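Local coordinates for malonate decarboxylase subunit alpha (Acinetobacter baumannii ATCC 17978, PDB 6MPR), which probably transfers the acyl carrier protein of malonate decarboxylase from its acetyl thioester to malonate, forming malonyl-carrier and releasing acetate, at residues E478-E492 / G522-R534. Sequence-based numbering, arbitrary orientation.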
ATOM      1  N   GLU A 478      12.070  28.490  -9.367  1.00 14.99           N
ATOM      2  CA  GLU A 478      13.013  29.083 -10.306  1.00 17.39           C
ATOM      3  C   GLU A 478      14.055  29.943  -9.598  1.00 21.36           C
ATOM      4  O   GLU A 478      15.051  30.328 -10.222  1.00 18.47           O
ATOM      5  CB  GLU A 478      12.258  29.876 -11.386  1.00 16.60           C
ATOM      6  CG  GLU A 478      11.794  31.282 -11.000  1.00 19.72           C
ATOM      7  CD  GLU A 478      10.455  31.318 -10.286  1.00 20.19           C
ATOM      8  OE1 GLU A 478       9.974  30.254  -9.829  1.00 22.07           O
ATOM      9  OE2 GLU A 478       9.879  32.430 -10.176  1.00 20.96           O
ATOM     10  N   GLU A 479      13.874  30.204  -8.303  1.00 15.25           N
ATOM     11  CA  GLU A 479      14.845  30.934  -7.500  1.00 15.20           C
ATOM     12  C   GLU A 479      15.912  30.048  -6.869  1.00 22.02           C
ATOM     13  O   GLU A 479      17.009  30.533  -6.586  1.00 19.06           O
ATOM     14  CB  GLU A 479      14.116  31.708  -6.397  1.00 19.51           C
ATOM     15  CG  GLU A 479      13.218  32.798  -6.928  1.00 24.28           C
ATOM     16  CD  GLU A 479      14.010  34.027  -7.304  1.00 40.08           C
ATOM     17  OE1 GLU A 479      14.286  34.845  -6.394  1.00 46.34           O
ATOM     18  OE2 GLU A 479      14.375  34.159  -8.495  1.00 40.67           O
ATOM     19  N   GLY A 480      15.635  28.773  -6.631  1.00 16.18           N
ATOM     20  CA  GLY A 480      16.605  27.909  -5.992  1.00 17.82           C
ATOM     21  C   GLY A 480      15.911  26.824  -5.185  1.00 16.95           C
ATOM     22  O   GLY A 480      14.724  26.586  -5.349  1.00 13.97           O
ATOM     23  N   ILE A 481      16.684  26.164  -4.321  1.00 18.16           N
ATOM     24  CA  ILE A 481      16.193  25.055  -3.509  1.00 14.98           C
ATOM     25  C   ILE A 481      16.293  25.449  -2.043  1.00 15.95           C
ATOM     26  O   ILE A 481      17.339  25.924  -1.592  1.00 16.28           O
ATOM     27  CB  ILE A 481      16.980  23.754  -3.753  1.00 13.28           C
ATOM     28  CG1 ILE A 481      16.968  23.355  -5.230  1.00 13.09           C
ATOM     29  CG2 ILE A 481      16.410  22.614  -2.902  1.00 15.56           C
ATOM     30  CD1 ILE A 481      17.937  22.231  -5.538  1.00 14.42           C
ATOM     31  N   ALA A 482      15.217  25.224  -1.296  1.00 13.68           N
ATOM     32  CA  ALA A 482      15.256  25.274   0.158  1.00 14.08           C
ATOM     33  C   ALA A 482      15.308  23.836   0.661  1.00 16.96           C
ATOM     34  O   ALA A 482      14.411  23.037   0.357  1.00 17.85           O
ATOM     35  CB  ALA A 482      14.039  26.019   0.723  1.00 14.30           C
ATOM     36  N   TYR A 483      16.371  23.493   1.396  1.00 16.88           N
ATOM     37  CA  TYR A 483      16.520  22.134   1.932  1.00 17.63           C
ATOM     38  C   TYR A 483      15.779  22.032   3.265  1.00 16.38           C
ATOM     39  O   TYR A 483      16.371  21.953   4.342  1.00 17.09           O
ATOM     40  CB  TYR A 483      17.991  21.760   2.082  1.00 16.01           C
ATOM     41  CG  TYR A 483      18.734  21.620   0.773  1.00 17.90           C
ATOM     42  CD1 TYR A 483      18.505  20.533  -0.070  1.00 13.68           C
ATOM     43  CD2 TYR A 483      19.680  22.563   0.383  1.00 19.59           C
ATOM     44  CE1 TYR A 483      19.184  20.398  -1.270  1.00 13.64           C
ATOM     45  CE2 TYR A 483      20.372  22.434  -0.814  1.00 16.18           C
ATOM     46  CZ  TYR A 483      20.111  21.354  -1.639  1.00 15.99           C
ATOM     47  OH  TYR A 483      20.797  21.230  -2.826  1.00 14.74           O
ATOM     48  N   LEU A 484      14.444  21.983   3.154  1.00 16.61           N
ATOM     49  CA  LEU A 484      13.573  22.058   4.325  1.00 17.62           C
ATOM     50  C   LEU A 484      13.809  20.910   5.303  1.00 24.59           C
ATOM     51  O   LEU A 484      13.576  21.072   6.505  1.00 24.96           O
ATOM     52  CB  LEU A 484      12.105  22.081   3.886  1.00 17.00           C
ATOM     53  CG  LEU A 484      11.601  23.242   3.021  1.00 19.36           C
ATOM     54  CD1 LEU A 484      10.101  23.060   2.737  1.00 18.37           C
ATOM     55  CD2 LEU A 484      11.887  24.617   3.658  1.00 20.40           C
ATOM     56  N   TYR A 485      14.270  19.748   4.820  1.00 22.48           N
ATOM     57  CA  TYR A 485      14.518  18.634   5.731  1.00 16.09           C
ATOM     58  C   TYR A 485      15.540  18.986   6.799  1.00 27.29           C
ATOM     59  O   TYR A 485      15.591  18.315   7.836  1.00 24.66           O
ATOM     60  CB  TYR A 485      14.979  17.386   4.971  1.00 17.86           C
ATOM     61  CG  TYR A 485      16.420  17.375   4.503  1.00 16.24           C
ATOM     62  CD1 TYR A 485      16.779  17.889   3.249  1.00 13.78           C
ATOM     63  CD2 TYR A 485      17.418  16.804   5.280  1.00 18.90           C
ATOM     64  CE1 TYR A 485      18.080  17.872   2.822  1.00 16.89           C
ATOM     65  CE2 TYR A 485      18.734  16.776   4.849  1.00 21.90           C
ATOM     66  CZ  TYR A 485      19.055  17.308   3.620  1.00 18.84           C
ATOM     67  OH  TYR A 485      20.350  17.289   3.193  1.00 25.23           O
ATOM     68  N   LYS A 486      16.354  20.012   6.563  1.00 24.92           N
ATOM     69  CA  LYS A 486      17.396  20.416   7.492  1.00 28.89           C
ATOM     70  C   LYS A 486      16.997  21.598   8.360  1.00 29.08           C
ATOM     71  O   LYS A 486      17.773  21.976   9.239  1.00 36.08           O
ATOM     72  CB  LYS A 486      18.683  20.761   6.734  1.00 23.26           C
ATOM     73  CG  LYS A 486      19.643  19.605   6.580  1.00 36.14           C
ATOM     74  CD  LYS A 486      20.869  20.019   5.790  1.00 48.68           C
ATOM     75  CE  LYS A 486      20.486  20.642   4.457  1.00 47.71           C
ATOM     76  NZ  LYS A 486      21.684  20.945   3.627  1.00 37.67           N
ATOM     77  N   ALA A 487      15.824  22.195   8.135  1.00 26.40           N
ATOM     78  CA  ALA A 487      15.401  23.322   8.959  1.00 32.67           C
ATOM     79  C   ALA A 487      15.396  22.922  10.432  1.00 38.49           C
ATOM     80  O   ALA A 487      14.884  21.860  10.799  1.00 30.52           O
ATOM     81  CB  ALA A 487      14.017  23.806   8.531  1.00 30.95           C
ATOM     82  N   SER A 488      16.003  23.764  11.274  1.00 42.69           N
ATOM     83  CA  SER A 488      16.133  23.470  12.697  1.00 46.61           C
ATOM     84  C   SER A 488      14.910  23.876  13.506  1.00 49.77           C
ATOM     85  O   SER A 488      14.723  23.372  14.619  1.00 52.19           O
ATOM     86  CB  SER A 488      17.367  24.172  13.270  1.00 45.38           C
ATOM     87  OG  SER A 488      17.292  25.574  13.067  1.00 46.43           O
ATOM     88  N   SER A 489      14.082  24.772  12.979  1.00 44.53           N
ATOM     89  CA  SER A 489      12.872  25.204  13.659  1.00 42.05           C
ATOM     90  C   SER A 489      11.845  25.586  12.610  1.00 43.33           C
ATOM     91  O   SER A 489      12.170  25.761  11.434  1.00 45.67           O
ATOM     92  CB  SER A 489      13.134  26.389  14.586  1.00 40.17           C
ATOM     93  OG  SER A 489      13.310  27.582  13.840  1.00 41.64           O
ATOM     94  N   GLN A 490      10.593  25.725  13.049  1.00 44.59           N
ATOM     95  CA  GLN A 490       9.559  26.175  12.125  1.00 40.49           C
ATOM     96  C   GLN A 490       9.824  27.601  11.664  1.00 36.83           C
ATOM     97  O   GLN A 490       9.430  27.980  10.557  1.00 41.69           O
ATOM     98  CB  GLN A 490       8.178  26.050  12.770  1.00 42.96           C
ATOM     99  N   GLU A 491      10.496  28.401  12.492  1.00 37.31           N
ATOM    100  CA  GLU A 491      10.881  29.747  12.076  0.56 36.72           C
ATOM    101  C   GLU A 491      11.946  29.696  10.986  1.00 36.45           C
ATOM    102  O   GLU A 491      11.901  30.474  10.023  1.00 33.39           O
ATOM    103  CB  GLU A 491      11.377  30.540  13.286  0.56 40.10           C
ATOM    104  CG  GLU A 491      11.210  32.056  13.198  0.56 40.84           C
ATOM    105  CD  GLU A 491      12.281  32.728  12.359  0.56 45.15           C
ATOM    106  OE1 GLU A 491      12.039  32.967  11.158  0.56 48.21           O
ATOM    107  OE2 GLU A 491      13.366  33.022  12.905  0.56 50.30           O
ATOM    108  N   GLU A 492      12.913  28.788  11.118  1.00 34.94           N
ATOM    109  CA  GLU A 492      13.910  28.635  10.068  1.00 26.36           C
ATOM    110  C   GLU A 492      13.266  28.108   8.797  1.00 27.36           C
ATOM    111  O   GLU A 492      13.565  28.588   7.700  1.00 28.54           O
ATOM    112  CB  GLU A 492      15.030  27.707  10.524  1.00 27.97           C
ATOM    113  CG  GLU A 492      16.163  27.603   9.517  1.00 26.93           C
ATOM    114  CD  GLU A 492      17.451  27.114  10.136  1.00 33.56           C
ATOM    115  OE1 GLU A 492      18.371  27.938  10.308  1.00 33.77           O
ATOM    116  OE2 GLU A 492      17.535  25.906  10.455  1.00 33.91           O
ATOM    117  N   GLY A 522      24.407  26.461   3.530  1.00 19.82           N
ATOM    118  CA  GLY A 522      23.965  25.396   2.649  1.00 18.54           C
ATOM    119  C   GLY A 522      22.506  25.021   2.760  1.00 19.94           C
ATOM    120  O   GLY A 522      22.095  24.034   2.145  1.00 16.39           O
ATOM    121  N   LEU A 523      21.700  25.799   3.494  1.00 17.10           N
ATOM    122  CA  LEU A 523      20.278  25.499   3.657  1.00 17.46           C
ATOM    123  C   LEU A 523      19.434  25.977   2.479  1.00 19.94           C
ATOM    124  O   LEU A 523      18.333  25.452   2.256  1.00 16.18           O
ATOM    125  CB  LEU A 523      19.769  26.136   4.949  1.00 19.12           C
ATOM    126  CG  LEU A 523      20.347  25.593   6.251  1.00 23.18           C
ATOM    127  CD1 LEU A 523      19.906  26.481   7.409  1.00 27.17           C
ATOM    128  CD2 LEU A 523      19.864  24.182   6.457  1.00 26.94           C
ATOM    129  N   VAL A 524      19.917  26.970   1.742  1.00 16.27           N
ATOM    130  CA  VAL A 524      19.315  27.442   0.506  1.00 15.88           C
ATOM    131  C   VAL A 524      20.413  27.475  -0.542  1.00 15.91           C
ATOM    132  O   VAL A 524      21.538  27.884  -0.244  1.00 16.48           O
ATOM    133  CB  VAL A 524      18.688  28.843   0.685  1.00 16.32           C
ATOM    134  CG1 VAL A 524      18.289  29.436  -0.657  1.00 16.08           C
ATOM    135  CG2 VAL A 524      17.491  28.764   1.627  1.00 16.34           C
ATOM    136  N   VAL A 525      20.099  27.048  -1.761  1.00 15.40           N
ATOM    137  CA  VAL A 525      21.003  27.188  -2.890  1.00 15.54           C
ATOM    138  C   VAL A 525      20.295  27.935  -4.012  1.00 15.43           C
ATOM    139  O   VAL A 525      19.181  27.578  -4.408  1.00 17.83           O
ATOM    140  CB  VAL A 525      21.544  25.832  -3.394  1.00 15.27           C
ATOM    141  CG1 VAL A 525      22.497  25.234  -2.384  1.00 15.59           C
ATOM    142  CG2 VAL A 525      20.410  24.873  -3.708  1.00 18.95           C
ATOM    143  N   PHE A 526      20.940  28.992  -4.499  1.00 15.95           N
ATOM    144  CA  PHE A 526      20.605  29.659  -5.745  1.00 16.57           C
ATOM    145  C   PHE A 526      21.314  28.944  -6.892  1.00 19.47           C
ATOM    146  O   PHE A 526      22.230  28.154  -6.659  1.00 19.22           O
ATOM    147  CB  PHE A 526      21.045  31.122  -5.682  1.00 18.92           C
ATOM    148  CG  PHE A 526      20.197  31.992  -4.778  1.00 16.94           C
ATOM    149  CD1 PHE A 526      19.080  31.483  -4.122  1.00 20.14           C
ATOM    150  CD2 PHE A 526      20.500  33.347  -4.616  1.00 17.86           C
ATOM    151  CE1 PHE A 526      18.300  32.295  -3.299  1.00 20.70           C
ATOM    152  CE2 PHE A 526      19.728  34.165  -3.800  1.00 22.64           C
ATOM    153  CZ  PHE A 526      18.615  33.638  -3.144  1.00 22.66           C
ATOM    154  N   PRO A 527      20.909  29.182  -8.146  1.00 16.55           N
ATOM    155  CA  PRO A 527      21.612  28.519  -9.262  1.00 22.59           C
ATOM    156  C   PRO A 527      23.129  28.660  -9.198  1.00 21.31           C
ATOM    157  O   PRO A 527      23.850  27.686  -9.454  1.00 21.83           O
ATOM    158  CB  PRO A 527      21.021  29.212 -10.494  1.00 24.42           C
ATOM    159  CG  PRO A 527      19.644  29.594 -10.061  1.00 17.88           C
ATOM    160  CD  PRO A 527      19.745  29.962  -8.617  1.00 17.67           C
ATOM    161  N   GLU A 528      23.635  29.838  -8.820  1.00 22.79           N
ATOM    162  CA  GLU A 528      25.085  30.030  -8.776  1.00 27.82           C
ATOM    163  C   GLU A 528      25.758  29.101  -7.767  1.00 28.71           C
ATOM    164  O   GLU A 528      26.891  28.656  -7.999  1.00 29.24           O
ATOM    165  CB  GLU A 528      25.418  31.488  -8.454  1.00 35.60           C
ATOM    166  CG  GLU A 528      24.497  32.130  -7.436  1.00 41.99           C
ATOM    167  CD  GLU A 528      23.497  33.088  -8.073  1.00 47.31           C
ATOM    168  OE1 GLU A 528      23.713  34.314  -7.954  1.00 53.36           O
ATOM    169  OE2 GLU A 528      22.511  32.615  -8.699  1.00 28.14           O
ATOM    170  N   ASP A 529      25.083  28.797  -6.650  1.00 23.93           N
ATOM    171  CA  ASP A 529      25.635  27.905  -5.632  1.00 25.11           C
ATOM    172  C   ASP A 529      25.766  26.470  -6.116  1.00 26.28           C
ATOM    173  O   ASP A 529      26.462  25.676  -5.475  1.00 24.13           O
ATOM    174  CB  ASP A 529      24.766  27.919  -4.368  1.00 23.68           C
ATOM    175  CG  ASP A 529      24.557  29.318  -3.806  1.00 29.65           C
ATOM    176  OD1 ASP A 529      25.537  30.077  -3.699  1.00 24.95           O
ATOM    177  OD2 ASP A 529      23.408  29.664  -3.458  1.00 21.44           O
ATOM    178  N   LEU A 530      25.092  26.105  -7.205  1.00 20.90           N
ATOM    179  CA  LEU A 530      25.228  24.781  -7.790  1.00 16.56           C
ATOM    180  C   LEU A 530      26.088  24.789  -9.048  1.00 21.92           C
ATOM    181  O   LEU A 530      26.142  23.780  -9.757  1.00 24.84           O
ATOM    182  CB  LEU A 530      23.845  24.197  -8.101  1.00 24.58           C
ATOM    183  CG  LEU A 530      22.866  24.035  -6.933  1.00 26.26           C
ATOM    184  CD1 LEU A 530      21.466  23.759  -7.450  1.00 24.51           C
ATOM    185  CD2 LEU A 530      23.309  22.922  -5.979  1.00 18.96           C
ATOM    186  N   GLY A 531      26.752  25.904  -9.342  1.00 27.10           N
ATOM    187  CA  GLY A 531      27.529  26.009 -10.564  1.00 22.66           C
ATOM    188  C   GLY A 531      26.696  26.182 -11.814  1.00 28.17           C
ATOM    189  O   GLY A 531      27.135  25.803 -12.905  1.00 32.57           O
ATOM    190  N   ILE A 532      25.500  26.749 -11.693  1.00 22.22           N
ATOM    191  CA  ILE A 532      24.583  26.866 -12.820  1.00 21.89           C
ATOM    192  C   ILE A 532      24.427  28.336 -13.175  1.00 28.04           C
ATOM    193  O   ILE A 532      24.025  29.148 -12.334  1.00 34.24           O
ATOM    194  CB  ILE A 532      23.227  26.217 -12.511  1.00 18.73           C
ATOM    195  CG1 ILE A 532      23.412  24.720 -12.302  1.00 20.27           C
ATOM    196  CG2 ILE A 532      22.243  26.466 -13.648  1.00 26.35           C
ATOM    197  CD1 ILE A 532      22.197  24.023 -11.705  1.00 19.50           C
ATOM    198  N   ARG A 533      24.750  28.674 -14.422  1.00 22.27           N
ATOM    199  CA  ARG A 533      24.435  29.977 -14.983  1.00 21.32           C
ATOM    200  C   ARG A 533      23.058  29.919 -15.626  1.00 26.87           C
ATOM    201  O   ARG A 533      22.755  28.986 -16.376  1.00 25.79           O
ATOM    202  CB  ARG A 533      25.493  30.393 -16.011  1.00 25.02           C
ATOM    203  N   ARG A 534      22.219  30.912 -15.318  1.00 33.43           N
ATOM    204  CA  ARG A 534      20.882  30.951 -15.896  1.00 31.27           C
ATOM    205  C   ARG A 534      20.919  30.962 -17.420  1.00 29.91           C
ATOM    206  O   ARG A 534      19.983  30.472 -18.064  1.00 28.31           O
ATOM    207  CB  ARG A 534      20.127  32.172 -15.378  1.00 39.64           C
ATOM    208  CG  ARG A 534      19.733  32.067 -13.920  1.00 37.03           C
ATOM    209  CD  ARG A 534      18.762  33.177 -13.542  1.00 42.28           C
ATOM    210  NE  ARG A 534      17.850  32.753 -12.482  1.00 43.43           N
ATOM    211  CZ  ARG A 534      18.099  32.912 -11.186  1.00 43.73           C
ATOM    212  NH1 ARG A 534      17.220  32.496 -10.278  1.00 43.10           N
ATOM    213  NH2 ARG A 534      19.231  33.480 -10.800  1.00 37.62           N
TER
HETATM  214  O   HOH W   1      15.107  32.203 -12.334  1.00 18.50           O
HETATM  215  O   HOH W   2      17.847  33.058  -7.220  1.00 19.62           O
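I481 and V525 run alongside each other, pointing in the same direction, V525 CG2 3.6 Å from I481 CB. Y483, just beyond the strand, packs its ring against both: V525 CG1 in plane at the ring edge, I481 CG2 over one face near the rim. Farther along, L523 forks, CD2 against K486 CB at 3.6 Å and CD1 against the E492 carboxylate, which S488 grips through N and OG.

I481-V525 is an antiparallel hydrogen-bonded pair, A482-V524 the non-hydrogen-bonded pair beside it; Y483 N adds a hydrogen bond to L523 O at 2.9 Å. With no side chain to collide with V525 O, G480 lets the strands close up, its CA making a 3.0 Å CA-H...O contact there.

At the polar edge R534 keeps its chain straight to NE (chi2 -169°, chi3 150°), carrying the guanidinium across P527 CG. NH1 meets a lone pair of E478 O at 3.1 Å; E479 OE2, well out of the guanidinium plane, makes a long ion pair. Two waters join R534 to the E478 and E479 carbonyls.

Helix 244-261 covers the I481 face and accepts Y483 OH at G256 O; strand 480-482 runs between 474-477 and 524-525, an outermost strand of this mixed sheet within the chain.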